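Local coordinates for protein putative lipase (PDB 3BZW) that probably hydrolyses ester bonds as a GDSL-like lipase/acylhydrolase of the SGNH hydrolase clan, perhaps acting on lysophospholipids, at residues R69-D72 and D73-R76; I147-G150 and I151-K155. One frame throughout, in Å; residues are numbered along the deposited sequence.

Interaction 1 (R69-D72 and D73-R76); sequences RQWD and DVPR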
ATOM      1  N   ARG A  69      13.670  29.421 -25.663  1.00  6.70           N
ATOM      2  CA  ARG A  69      12.270  29.208 -26.014  1.00  6.06           C
ATOM      3  C   ARG A  69      11.595  28.127 -25.176  1.00  6.27           C
ATOM      4  O   ARG A  69      12.246  27.212 -24.661  1.00  4.21           O
ATOM      5  CB  ARG A  69      12.135  28.895 -27.509  1.00  6.23           C
ATOM      6  CG  ARG A  69      12.564  30.061 -28.399  1.00  7.66           C
ATOM      7  CD  ARG A  69      11.740  31.310 -28.086  1.00 12.59           C
ATOM      8  NE  ARG A  69      12.323  32.532 -28.642  1.00 16.63           N
ATOM      9  CZ  ARG A  69      12.227  32.908 -29.914  1.00 18.08           C
ATOM     10  NH1 ARG A  69      11.561  32.161 -30.787  1.00 18.21           N
ATOM     11  NH2 ARG A  69      12.795  34.039 -30.314  1.00 16.80           N
ATOM     12  N   GLN A  70      10.279  28.256 -25.045  1.00  7.44           N
ATOM     13  CA  GLN A  70       9.467  27.332 -24.260  1.00  7.61           C
ATOM     14  C   GLN A  70       8.425  26.651 -25.144  1.00  6.84           C
ATOM     15  O   GLN A  70       8.343  26.928 -26.341  1.00  7.36           O
ATOM     16  CB  GLN A  70       8.783  28.106 -23.134  1.00  7.21           C
ATOM     17  CG  GLN A  70       9.769  28.757 -22.166  1.00  8.99           C
ATOM     18  CD  GLN A  70       9.153  29.902 -21.387  1.00  8.95           C
ATOM     19  OE1 GLN A  70       8.020  29.811 -20.924  1.00 11.51           O
ATOM     20  NE2 GLN A  70       9.905  30.985 -21.232  1.00 11.25           N
ATOM     21  N   TRP A  71       7.624  25.765 -24.559  1.00  4.30           N
ATOM     22  CA  TRP A  71       6.611  25.061 -25.333  1.00  4.71           C
ATOM     23  C   TRP A  71       5.598  25.972 -26.019  1.00  4.20           C
ATOM     24  O   TRP A  71       4.893  25.533 -26.929  1.00  5.01           O
ATOM     25  CB  TRP A  71       5.869  24.029 -24.466  1.00  3.84           C
ATOM     26  CG  TRP A  71       6.299  22.616 -24.751  1.00  3.80           C
ATOM     27  CD1 TRP A  71       7.332  21.932 -24.167  1.00  4.18           C
ATOM     28  CD2 TRP A  71       5.743  21.737 -25.736  1.00  3.95           C
ATOM     29  NE1 TRP A  71       7.452  20.681 -24.731  1.00  2.97           N
ATOM     30  CE2 TRP A  71       6.491  20.536 -25.697  1.00  4.14           C
ATOM     31  CE3 TRP A  71       4.686  21.847 -26.654  1.00  4.77           C
ATOM     32  CZ2 TRP A  71       6.214  19.453 -26.539  1.00  5.26           C
ATOM     33  CZ3 TRP A  71       4.411  20.771 -27.492  1.00  5.71           C
ATOM     34  CH2 TRP A  71       5.173  19.590 -27.428  1.00  5.25           C
ATOM     35  N   ASP A  72       5.525  27.237 -25.610  1.00  5.69           N
ATOM     36  CA  ASP A  72       4.573  28.152 -26.241  1.00  7.39           C
ATOM     37  C   ASP A  72       5.064  28.595 -27.617  1.00  6.82           C
ATOM     38  O   ASP A  72       4.313  29.188 -28.393  1.00  6.81           O
ATOM     39  CB  ASP A  72       4.316  29.379 -25.348  1.00  6.99           C
ATOM     40  CG  ASP A  72       5.564  30.218 -25.117  1.00 10.00           C
ATOM     41  OD1 ASP A  72       6.684  29.666 -25.158  1.00 11.88           O
ATOM     42  OD2 ASP A  72       5.420  31.433 -24.869  1.00 10.81           O
ATOM     43  N   ASP A  73       6.319  28.277 -27.923  1.00  6.70           N
ATOM     44  CA  ASP A  73       6.919  28.653 -29.198  1.00  7.79           C
ATOM     45  C   ASP A  73       6.879  27.522 -30.231  1.00  7.10           C
ATOM     46  O   ASP A  73       7.335  27.695 -31.361  1.00  7.62           O
ATOM     47  CB  ASP A  73       8.371  29.103 -28.967  1.00  8.02           C
ATOM     48  CG  ASP A  73       8.942  29.890 -30.140  1.00 10.13           C
ATOM     49  OD1 ASP A  73       8.274  30.845 -30.601  1.00  6.46           O
ATOM     50  OD2 ASP A  73      10.064  29.564 -30.592  1.00  7.56           O
ATOM     51  N   VAL A  74       6.324  26.374 -29.853  1.00  4.79           N
ATOM     52  CA  VAL A  74       6.251  25.234 -30.767  1.00  5.90           C
ATOM     53  C   VAL A  74       5.434  25.524 -32.031  1.00  5.23           C
ATOM     54  O   VAL A  74       5.851  25.172 -33.131  1.00  4.02           O
ATOM     55  CB  VAL A  74       5.701  23.978 -30.049  1.00  4.33           C
ATOM     56  CG1 VAL A  74       5.394  22.870 -31.062  1.00  6.54           C
ATOM     57  CG2 VAL A  74       6.737  23.480 -29.040  1.00  3.23           C
ATOM     58  N   PRO A  75       4.255  26.156 -31.893  1.00  6.53           N
ATOM     59  CA  PRO A  75       3.456  26.456 -33.086  1.00  6.09           C
ATOM     60  C   PRO A  75       4.208  27.355 -34.074  1.00  6.29           C
ATOM     61  O   PRO A  75       4.188  27.114 -35.281  1.00  6.10           O
ATOM     62  CB  PRO A  75       2.217  27.140 -32.507  1.00  7.46           C
ATOM     63  CG  PRO A  75       2.041  26.422 -31.201  1.00  6.67           C
ATOM     64  CD  PRO A  75       3.464  26.385 -30.668  1.00  6.94           C
ATOM     65  N   ARG A  76       4.865  28.392 -33.559  1.00  5.40           N
ATOM     66  CA  ARG A  76       5.610  29.319 -34.411  1.00  7.42           C
ATOM     67  C   ARG A  76       6.738  28.610 -35.151  1.00  6.21           C
ATOM     68  O   ARG A  76       6.960  28.852 -36.338  1.00  5.75           O
ATOM     69  CB  ARG A  76       6.209  30.459 -33.588  1.00  8.63           C
ATOM     70  CG  ARG A  76       6.956  31.491 -34.431  1.00 12.48           C
ATOM     71  CD  ARG A  76       7.832  32.394 -33.566  1.00 15.11           C
ATOM     72  NE  ARG A  76       8.997  31.680 -33.046  1.00 14.68           N
ATOM     73  CZ  ARG A  76      10.065  31.357 -33.771  1.00 14.70           C
ATOM     74  NH1 ARG A  76      10.127  31.690 -35.054  1.00 15.43           N
ATOM     75  NH2 ARG A  76      11.064  30.689 -33.216  1.00 13.83           N
TER
HETATM   76  O   HOH W   1       4.094  29.827 -31.045  1.00  6.10           O
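A salt-bridge network of R69, D73 and R76 forms where the loop after strand 60-63 turns into helix 74-85. R76 holds both oxygens of the D73 carboxylate through the NE edge of its guanidinium, NE lying 2.7 Å from D73 OD1 while NH2 takes the syn lone pair of OD2. R69 bends back at chi2 (-58°), which carries its guanidinium to the same carboxylate; NH1 meets D73 OD2 at 3.0 Å from above the carboxylate plane, the two planes being 86° apart. R69 NH1 and R76 NH2 thus come within 2.9 Å of each other, a closeness that the shared carboxylate probably offsets. OD2 also accepts a bond from Q77 NE2, which should help fix the carboxylate's rotation.

The turn itself is closed by D73 N, 2.9 Å from Q70 O, and a water bridges D72 O and R76 N. V74 CG2 sits over one face of the W71 indole in a CH-pi contact, 4.0 Å from the centroid of the six-membered ring. On the helix 98-102 side, N99 and D100 bond the backbone of R69 and W71, whereas W71, V74 and P75 pack against helix 143-157.

Interaction 2 (I147-G150 and I151-K155); sequences INIG and ITQLK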
ATOM      1  N   ILE A 147       1.168  22.315 -24.381  1.00  5.26           N
ATOM      2  CA  ILE A 147       1.371  21.048 -25.066  1.00  5.32           C
ATOM      3  C   ILE A 147       0.140  20.744 -25.922  1.00  6.37           C
ATOM      4  O   ILE A 147       0.264  20.267 -27.051  1.00  4.46           O
ATOM      5  CB  ILE A 147       1.630  19.900 -24.058  1.00  5.30           C
ATOM      6  CG1 ILE A 147       2.989  20.116 -23.380  1.00  5.07           C
ATOM      7  CG2 ILE A 147       1.620  18.555 -24.774  1.00  5.83           C
ATOM      8  CD1 ILE A 147       3.301  19.128 -22.261  1.00  4.43           C
ATOM      9  N   ASN A 148      -1.046  21.031 -25.389  1.00  5.96           N
ATOM     10  CA  ASN A 148      -2.277  20.795 -26.139  1.00  5.55           C
ATOM     11  C   ASN A 148      -2.263  21.625 -27.422  1.00  5.26           C
ATOM     12  O   ASN A 148      -2.555  21.117 -28.505  1.00  5.08           O
ATOM     13  CB  ASN A 148      -3.513  21.172 -25.311  1.00  5.18           C
ATOM     14  CG  ASN A 148      -3.811  20.170 -24.211  1.00  5.92           C
ATOM     15  OD1 ASN A 148      -3.392  19.013 -24.269  1.00  5.33           O
ATOM     16  ND2 ASN A 148      -4.564  20.609 -23.207  1.00  5.93           N
ATOM     17  N   ILE A 149      -1.927  22.906 -27.289  1.00  4.74           N
ATOM     18  CA  ILE A 149      -1.866  23.811 -28.437  1.00  5.38           C
ATOM     19  C   ILE A 149      -0.770  23.369 -29.415  1.00  6.19           C
ATOM     20  O   ILE A 149      -0.981  23.333 -30.632  1.00  4.85           O
ATOM     21  CB  ILE A 149      -1.557  25.261 -27.993  1.00  6.98           C
ATOM     22  CG1 ILE A 149      -2.736  25.827 -27.199  1.00  7.59           C
ATOM     23  CG2 ILE A 149      -1.245  26.123 -29.214  1.00  7.15           C
ATOM     24  CD1 ILE A 149      -2.451  27.164 -26.521  1.00 10.23           C
ATOM     25  N   GLY A 150       0.395  23.034 -28.870  1.00  5.46           N
ATOM     26  CA  GLY A 150       1.517  22.616 -29.695  1.00  6.13           C
ATOM     27  C   GLY A 150       1.310  21.348 -30.505  1.00  7.09           C
ATOM     28  O   GLY A 150       1.593  21.317 -31.705  1.00  6.86           O
ATOM     29  N   ILE A 151       0.830  20.291 -29.860  1.00  5.99           N
ATOM     30  CA  ILE A 151       0.604  19.044 -30.573  1.00  6.40           C
ATOM     31  C   ILE A 151      -0.532  19.202 -31.585  1.00  7.02           C
ATOM     32  O   ILE A 151      -0.501  18.603 -32.661  1.00  6.80           O
ATOM     33  CB  ILE A 151       0.317  17.884 -29.593  1.00  4.95           C
ATOM     34  CG1 ILE A 151       1.564  17.629 -28.731  1.00  7.00           C
ATOM     35  CG2 ILE A 151      -0.036  16.617 -30.361  1.00  5.06           C
ATOM     36  CD1 ILE A 151       1.428  16.492 -27.734  1.00  6.87           C
ATOM     37  N   THR A 152      -1.527  20.018 -31.250  1.00  6.83           N
ATOM     38  CA  THR A 152      -2.637  20.259 -32.164  1.00  6.61           C
ATOM     39  C   THR A 152      -2.110  20.865 -33.464  1.00  7.03           C
ATOM     40  O   THR A 152      -2.418  20.386 -34.558  1.00  6.33           O
ATOM     41  CB  THR A 152      -3.669  21.224 -31.540  1.00  9.22           C
ATOM     42  OG1 THR A 152      -4.382  20.546 -30.499  1.00  9.83           O
ATOM     43  CG2 THR A 152      -4.656  21.722 -32.596  1.00 10.78           C
ATOM     44  N   GLN A 153      -1.303  21.914 -33.333  1.00  7.46           N
ATOM     45  CA  GLN A 153      -0.731  22.595 -34.490  1.00  7.73           C
ATOM     46  C   GLN A 153       0.223  21.693 -35.267  1.00  8.17           C
ATOM     47  O   GLN A 153       0.258  21.731 -36.497  1.00  8.29           O
ATOM     48  CB  GLN A 153      -0.016  23.873 -34.044  1.00  8.46           C
ATOM     49  CG  GLN A 153      -0.969  24.903 -33.446  1.00 12.60           C
ATOM     50  CD  GLN A 153      -2.058  25.318 -34.427  1.00 16.53           C
ATOM     51  OE1 GLN A 153      -3.196  25.587 -34.035  1.00 20.50           O
ATOM     52  NE2 GLN A 153      -1.710  25.375 -35.705  1.00 17.04           N
ATOM     53  N   LEU A 154       0.998  20.879 -34.558  1.00  6.32           N
ATOM     54  CA  LEU A 154       1.919  19.969 -35.231  1.00  5.75           C
ATOM     55  C   LEU A 154       1.143  18.982 -36.103  1.00  6.08           C
ATOM     56  O   LEU A 154       1.520  18.723 -37.246  1.00  7.05           O
ATOM     57  CB  LEU A 154       2.764  19.203 -34.205  1.00  6.04           C
ATOM     58  CG  LEU A 154       3.936  19.979 -33.591  1.00  7.45           C
ATOM     59  CD1 LEU A 154       4.458  19.262 -32.353  1.00  6.73           C
ATOM     60  CD2 LEU A 154       5.036  20.131 -34.637  1.00  8.30           C
ATOM     61  N   LYS A 155       0.057  18.439 -35.560  1.00  5.31           N
ATOM     62  CA  LYS A 155      -0.755  17.475 -36.294  1.00  6.02           C
ATOM     63  C   LYS A 155      -1.562  18.135 -37.407  1.00  5.64           C
ATOM     64  O   LYS A 155      -1.799  17.531 -38.449  1.00  8.88           O
ATOM     65  CB  LYS A 155      -1.683  16.718 -35.333  1.00  7.17           C
ATOM     66  CG  LYS A 155      -0.957  15.672 -34.484  1.00  5.84           C
ATOM     67  CD  LYS A 155      -1.916  14.949 -33.544  1.00  3.02           C
ATOM     68  CE  LYS A 155      -1.210  13.860 -32.754  1.00  4.28           C
ATOM     69  NZ  LYS A 155      -0.831  12.687 -33.603  1.00  3.84           N
TER
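G150 and I151, which lose the most surface to this contact, lie at successive positions of one helical turn and each bonds back or forward by four residues. I151 N donates to I147 O at 2.9 Å in a nearly straight bond (174°), and G150 O accepts from L154 N at 2.9 Å. The side chains of I147 and I151 lean alongside one another on one flank of the helix: with chi1 at -65° and chi2 extended, I151 sends CD1 along the helix to 3.6 Å from I147 CG2. I151 CG1 meanwhile rests 3.4 Å from I147 O.

These i to i+4 bonds are those of a regular alpha helix, 143-157, which flanks the parallel sheet of the SGNH hydrolase fold. I151 faces A205 and W209 of helix 195-210 and L165 of strand 162-166, while L154 turns to V74 and A78 of helix 74-85.

T152 bonds twice to N148 O, through its backbone N at 3.1 Å and through OG1 at 2.8 Å, the two donors arriving from opposite faces of the carbonyl plane. A valine in its place would probably leave N148 O with the backbone N-H as its one donor from this residue. With its CG beside its own backbone N, Q153 brings that carbon to 3.2 Å from I149 O, the carbonyl that also takes its backbone N-H. The N148 amide reaches out of the helix to W209 NE1 and to the carbonyls of V137 and W110.

In the fold
Interaction 1 comes first along the chain, at the start of helix 74-85, and interaction 2 follows in the middle of helix 143-157; between them run strand 91-95, helix 98-102 and the long hairpin of strands 111-122 and 127-136. Their centres lie about 10 Å apart, and the two touch directly. W71 CE3 packs 3.8 Å from I147 CA, V74 CG1 meets L154 CD1, and P75 packs on I149 and Q153. The first turn of helix 74-85 is thereby joined to successive turns of helix 143-157, tying together two helices of the sheet-flanking layer in a fold consistent with an SGNH hydrolase.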